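Local coordinates for protein Esterase/lipase (Lactobacillus rhamnosus, PDB 4N5H) that probably hydrolyses carboxylic esters, and may also transfer acyl groups, as an esterase of the alpha/beta hydrolase fold, at residues A[105-117]-A[209-221]. The protein carries 1 engineered substitution. Residues are numbered along the deposited sequence; the frame is centred on the assembly and turned at random.
Engineered in segment 209-221: Val218 (natural residue Ala).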
loop_
_atom_site.group_PDB
_atom_site.type_symbol
_atom_site.label_atom_id
_atom_site.label_comp_id
_atom_site.label_asym_id
_atom_site.label_seq_id
_atom_site.Cartn_x
_atom_site.Cartn_y
_atom_site.Cartn_z
ATOM N N ARG A 105 -9.245 2.013 -27.094
ATOM C CA ARG A 105 -9.404 0.559 -27.283
ATOM C C ARG A 105 -8.159 -0.038 -27.948
ATOM O O ARG A 105 -7.502 0.599 -28.755
ATOM C CB ARG A 105 -10.701 0.247 -28.046
ATOM C CG ARG A 105 -11.946 0.644 -27.278
ATOM C CD ARG A 105 -13.173 0.662 -28.136
ATOM N NE ARG A 105 -13.105 1.668 -29.162
ATOM C CZ ARG A 105 -13.852 1.751 -30.251
ATOM N NH1 ARG A 105 -14.807 0.886 -30.459
ATOM N NH2 ARG A 105 -13.651 2.713 -31.090
ATOM N N LEU A 106 -7.923 -1.340 -27.678
ATOM C CA LEU A 106 -6.692 -1.961 -28.056
ATOM C C LEU A 106 -6.931 -2.970 -29.234
ATOM O O LEU A 106 -7.985 -3.581 -29.296
ATOM C CB LEU A 106 -6.133 -2.738 -26.877
ATOM C CG LEU A 106 -5.744 -1.861 -25.644
ATOM C CD1 LEU A 106 -5.184 -2.685 -24.508
ATOM C CD2 LEU A 106 -4.799 -0.782 -26.035
ATOM N N LEU A 107 -5.915 -3.140 -30.040
ATOM C CA LEU A 107 -5.943 -4.265 -31.034
ATOM C C LEU A 107 -5.978 -5.505 -30.169
ATOM O O LEU A 107 -5.405 -5.571 -29.092
ATOM C CB LEU A 107 -4.700 -4.262 -31.848
ATOM C CG LEU A 107 -4.281 -3.057 -32.655
ATOM C CD1 LEU A 107 -3.127 -3.266 -33.547
ATOM C CD2 LEU A 107 -5.344 -2.333 -33.336
ATOM N N PRO A 108 -6.636 -6.565 -30.643
ATOM C CA PRO A 108 -7.228 -6.734 -31.968
ATOM C C PRO A 108 -8.747 -6.466 -31.923
ATOM O O PRO A 108 -9.432 -6.628 -32.929
ATOM C CB PRO A 108 -6.993 -8.285 -32.188
ATOM C CG PRO A 108 -7.167 -8.827 -30.819
ATOM C CD PRO A 108 -6.543 -7.845 -29.885
ATOM N N ASP A 109 -9.281 -5.948 -30.827
ATOM C CA ASP A 109 -10.706 -5.639 -30.729
ATOM C C ASP A 109 -11.188 -4.466 -31.576
ATOM O O ASP A 109 -12.371 -4.405 -31.960
ATOM C CB ASP A 109 -11.052 -5.419 -29.286
ATOM C CG ASP A 109 -10.767 -6.673 -28.481
ATOM O OD1 ASP A 109 -11.105 -7.788 -28.984
ATOM O OD2 ASP A 109 -10.122 -6.524 -27.450
ATOM N N VAL A 110 -10.312 -3.530 -31.823
ATOM C CA VAL A 110 -10.513 -2.509 -32.832
ATOM C C VAL A 110 -9.305 -2.559 -33.800
ATOM O O VAL A 110 -8.333 -3.334 -33.624
ATOM C CB VAL A 110 -10.610 -1.100 -32.206
ATOM C CG1 VAL A 110 -11.842 -1.042 -31.320
ATOM C CG2 VAL A 110 -9.378 -0.827 -31.367
ATOM N N ASP A 111 -9.379 -1.721 -34.817
ATOM C CA ASP A 111 -8.267 -1.458 -35.684
ATOM C C ASP A 111 -7.825 0.004 -35.500
ATOM O O ASP A 111 -8.268 0.652 -34.528
ATOM C CB ASP A 111 -8.588 -1.760 -37.180
ATOM C CG ASP A 111 -9.697 -0.974 -37.730
ATOM O OD1 ASP A 111 -9.950 0.164 -37.304
ATOM O OD2 ASP A 111 -10.336 -1.446 -38.723
ATOM N N LEU A 112 -6.910 0.445 -36.350
ATOM C CA LEU A 112 -6.332 1.799 -36.188
ATOM C C LEU A 112 -7.404 2.846 -36.209
ATOM O O LEU A 112 -7.359 3.802 -35.487
ATOM C CB LEU A 112 -5.297 2.014 -37.279
ATOM C CG LEU A 112 -4.708 3.469 -37.368
ATOM C CD1 LEU A 112 -4.057 3.874 -36.008
ATOM C CD2 LEU A 112 -3.708 3.554 -38.511
ATOM N N ARG A 113 -8.428 2.701 -37.068
ATOM C CA ARG A 113 -9.487 3.699 -37.106
ATOM C C ARG A 113 -10.187 3.857 -35.771
ATOM O O ARG A 113 -10.500 4.995 -35.349
ATOM C CB ARG A 113 -10.491 3.435 -38.274
ATOM C CG ARG A 113 -11.666 4.341 -38.284
ATOM C CD ARG A 113 -12.621 4.041 -39.418
ATOM N NE ARG A 113 -12.100 4.357 -40.732
ATOM C CZ ARG A 113 -11.687 3.450 -41.618
ATOM N NH1 ARG A 113 -11.643 2.135 -41.272
ATOM N NH2 ARG A 113 -11.252 3.843 -42.834
ATOM N N GLY A 114 -10.499 2.734 -35.095
ATOM C CA GLY A 114 -11.201 2.760 -33.768
ATOM C C GLY A 114 -10.274 3.519 -32.783
ATOM O O GLY A 114 -10.798 4.321 -32.002
ATOM N N GLN A 115 -8.994 3.293 -32.855
ATOM C CA GLN A 115 -8.002 3.970 -31.931
ATOM C C GLN A 115 -7.989 5.470 -32.158
ATOM O O GLN A 115 -8.051 6.280 -31.211
ATOM C CB GLN A 115 -6.570 3.394 -32.005
ATOM C CG GLN A 115 -6.615 1.937 -31.595
ATOM C CD GLN A 115 -5.269 1.336 -31.455
ATOM O OE1 GLN A 115 -4.330 1.634 -32.197
ATOM N NE2 GLN A 115 -5.134 0.517 -30.451
ATOM N N ILE A 116 -7.940 5.872 -33.422
ATOM C CA ILE A 116 -7.977 7.273 -33.797
ATOM C C ILE A 116 -9.280 7.939 -33.427
ATOM O O ILE A 116 -9.293 9.036 -32.874
ATOM C CB ILE A 116 -7.659 7.442 -35.315
ATOM C CG1 ILE A 116 -6.175 7.003 -35.600
ATOM C CG2 ILE A 116 -8.043 8.852 -35.742
ATOM C CD1 ILE A 116 -5.113 8.003 -35.110
ATOM N N GLN A 117 -10.385 7.222 -33.582
ATOM C CA GLN A 117 -11.700 7.759 -33.193
ATOM C C GLN A 117 -11.766 7.968 -31.682
ATOM O O GLN A 117 -12.276 9.014 -31.227
ATOM C CB GLN A 117 -12.814 6.860 -33.678
ATOM C CG GLN A 117 -13.004 6.999 -35.162
ATOM C CD GLN A 117 -14.139 6.074 -35.732
ATOM O OE1 GLN A 117 -14.685 5.223 -35.042
ATOM N NE2 GLN A 117 -14.489 6.281 -36.987
ATOM N N LYS A 209 -3.441 -6.219 -38.106
ATOM C CA LYS A 209 -4.388 -5.846 -37.091
ATOM C C LYS A 209 -4.575 -4.303 -37.122
ATOM O O LYS A 209 -5.698 -3.864 -36.793
ATOM C CB LYS A 209 -3.983 -6.413 -35.697
ATOM C CG LYS A 209 -4.059 -7.959 -35.552
ATOM C CD LYS A 209 -5.418 -8.482 -35.967
ATOM C CE LYS A 209 -5.481 -10.001 -35.950
ATOM N NZ LYS A 209 -6.790 -10.426 -36.501
ATOM N N LEU A 210 -3.541 -3.554 -37.384
ATOM C CA LEU A 210 -3.684 -2.089 -37.474
ATOM C C LEU A 210 -4.632 -1.746 -38.624
ATOM O O LEU A 210 -5.519 -0.911 -38.476
ATOM C CB LEU A 210 -2.358 -1.392 -37.749
ATOM C CG LEU A 210 -1.532 -1.132 -36.504
ATOM C CD1 LEU A 210 -0.147 -0.699 -36.934
ATOM C CD2 LEU A 210 -2.225 -0.046 -35.638
ATOM N N SER A 211 -4.479 -2.403 -39.797
ATOM C CA SER A 211 -5.307 -2.021 -40.922
ATOM C C SER A 211 -6.687 -2.590 -40.869
ATOM O O SER A 211 -7.601 -2.083 -41.559
ATOM C CB SER A 211 -4.661 -2.426 -42.286
ATOM O OG SER A 211 -4.847 -3.866 -42.423
ATOM N N GLY A 212 -6.888 -3.710 -40.151
ATOM C CA GLY A 212 -8.139 -4.417 -40.136
ATOM C C GLY A 212 -8.622 -4.846 -41.499
ATOM O O GLY A 212 -9.805 -5.077 -41.653
ATOM N N GLY A 213 -7.703 -5.032 -42.435
ATOM C CA GLY A 213 -7.998 -5.379 -43.854
ATOM C C GLY A 213 -8.487 -4.215 -44.710
ATOM O O GLY A 213 -8.720 -4.322 -45.946
ATOM N N ASP A 214 -8.644 -3.044 -44.104
ATOM C CA ASP A 214 -9.136 -1.908 -44.867
ATOM C C ASP A 214 -7.988 -1.300 -45.624
ATOM O O ASP A 214 -7.032 -0.707 -45.024
ATOM C CB ASP A 214 -9.732 -0.880 -43.876
ATOM C CG ASP A 214 -10.334 0.334 -44.498
ATOM O OD1 ASP A 214 -10.058 0.667 -45.659
ATOM O OD2 ASP A 214 -11.118 1.020 -43.740
ATOM N N GLN A 215 -8.041 -1.304 -46.962
ATOM C CA GLN A 215 -6.976 -0.757 -47.771
ATOM C C GLN A 215 -6.772 0.728 -47.619
ATOM O O GLN A 215 -5.655 1.184 -47.821
ATOM C CB GLN A 215 -7.176 -1.109 -49.300
ATOM C CG GLN A 215 -7.171 -2.562 -49.401
ATOM C CD GLN A 215 -5.856 -3.227 -49.045
ATOM O OE1 GLN A 215 -4.843 -2.838 -49.589
ATOM N NE2 GLN A 215 -5.856 -4.148 -48.105
ATOM N N ALA A 216 -7.827 1.484 -47.247
ATOM C CA ALA A 216 -7.634 2.866 -46.959
ATOM C C ALA A 216 -6.776 3.066 -45.715
ATOM O O ALA A 216 -6.062 4.070 -45.673
ATOM C CB ALA A 216 -8.949 3.598 -46.765
ATOM N N LEU A 217 -6.825 2.168 -44.758
ATOM C CA LEU A 217 -5.946 2.257 -43.580
ATOM C C LEU A 217 -4.525 1.851 -43.968
ATOM O O LEU A 217 -3.537 2.449 -43.590
ATOM C CB LEU A 217 -6.477 1.440 -42.417
ATOM C CG LEU A 217 -7.764 2.020 -41.761
ATOM C CD1 LEU A 217 -8.207 1.145 -40.646
ATOM C CD2 LEU A 217 -7.634 3.516 -41.375
ATOM N N VAL A 218 -4.441 0.782 -44.772
ATOM C CA VAL A 218 -3.101 0.367 -45.288
ATOM C C VAL A 218 -2.418 1.535 -45.939
ATOM O O VAL A 218 -1.194 1.718 -45.665
ATOM C CB VAL A 218 -3.200 -0.879 -46.257
ATOM C CG1 VAL A 218 -1.830 -1.114 -46.946
ATOM C CG2 VAL A 218 -3.769 -2.111 -45.571
ATOM N N ASP A 219 -3.143 2.360 -46.717
ATOM C CA ASP A 219 -2.595 3.510 -47.416
ATOM C C ASP A 219 -2.375 4.751 -46.578
ATOM O O ASP A 219 -1.833 5.756 -47.086
ATOM C CB ASP A 219 -3.492 3.899 -48.644
ATOM C CG ASP A 219 -3.491 2.789 -49.786
ATOM O OD1 ASP A 219 -2.671 1.912 -49.757
ATOM O OD2 ASP A 219 -4.439 2.785 -50.589
ATOM N N HIS A 220 -2.747 4.661 -45.279
ATOM C CA HIS A 220 -2.571 5.809 -44.380
ATOM C C HIS A 220 -2.118 5.347 -42.952
ATOM O O HIS A 220 -2.553 5.972 -41.982
ATOM C CB HIS A 220 -3.861 6.579 -44.300
ATOM C CG HIS A 220 -4.287 7.164 -45.572
ATOM N ND1 HIS A 220 -5.032 6.451 -46.501
ATOM C CD2 HIS A 220 -3.951 8.323 -46.176
ATOM C CE1 HIS A 220 -5.201 7.194 -47.582
ATOM N NE2 HIS A 220 -4.562 8.329 -47.413
ATOM N N LEU A 221 -1.311 4.302 -42.891
ATOM C CA LEU A 221 -0.798 3.663 -41.626
ATOM C C LEU A 221 0.477 4.414 -41.163
ATOM O O LEU A 221 0.801 4.315 -39.998
ATOM C CB LEU A 221 -0.377 2.207 -41.862
ATOM C CG LEU A 221 -1.189 0.977 -41.807
ATOM C CD1 LEU A 221 -0.265 -0.142 -41.437
ATOM C CD2 LEU A 221 -2.310 1.039 -40.835
HETATM O O HOH W 1 -7.526 -5.215 -35.354
#
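Helix-end packing joins Leu112 and Arg113, at the start of helix 112-129, to Leu210 near the end of helix 203-211 and, beyond the type I' turn from Ser211 to Asp214, to Asp214 and Leu217 at the N-cap and within helix 215-218. The backbone supplies the central bond: Leu112 N donates to Leu210 O at 2.9 Å, so a first-turn amide of one helix is taken up by the C-terminal end of another. Asp111 is the N-cap of the same helix, its OD1 accepting weakly from Arg113 N and Gly114 N, while its CB lies 3.4 Å from Leu210 O. In the alpha/beta hydrolase fold of this esterase, helix 112-129 follows strand 98-102 of the central sheet, and helices 203-211 and 215-218 come between strands 179-183 and 235-240 in the sequence. Arg113 leaves its helix with CG anti to the backbone N (chi1 174°) and bends at chi3, which brings its guanidinium end-on to Asp214. Arg113 NH1 and NH2 both donate to Asp214 OD2, at 2.8 and 3.0 Å, with the guanidinium and carboxylate planes 27° apart; NH2 also donates to Leu167 O. Asp214 OD1 meanwhile caps helix 215-218 by accepting from Ala216 N. Were Asp214 an alanine, Arg113 would probably lose its carboxylate mate and the Ala216 amide its cap. Leu217 CD2 lies over one face of the Arg113 guanidinium, 3.8 Å above its plane and offset toward the rim. Deeper in, Leu210 CD2 fits between Leu107 CD1 and Leu112 CB, and Leu112 CD2 meets Leu221 CD2 at 3.7 Å; helix 147-158 packs against Leu112 as well. Toward Pro108, whose CB touches Lys209 CD, a water bridges Val110 O and Lys209 O, and Lys209 NZ extends to a salt bridge with Glu4.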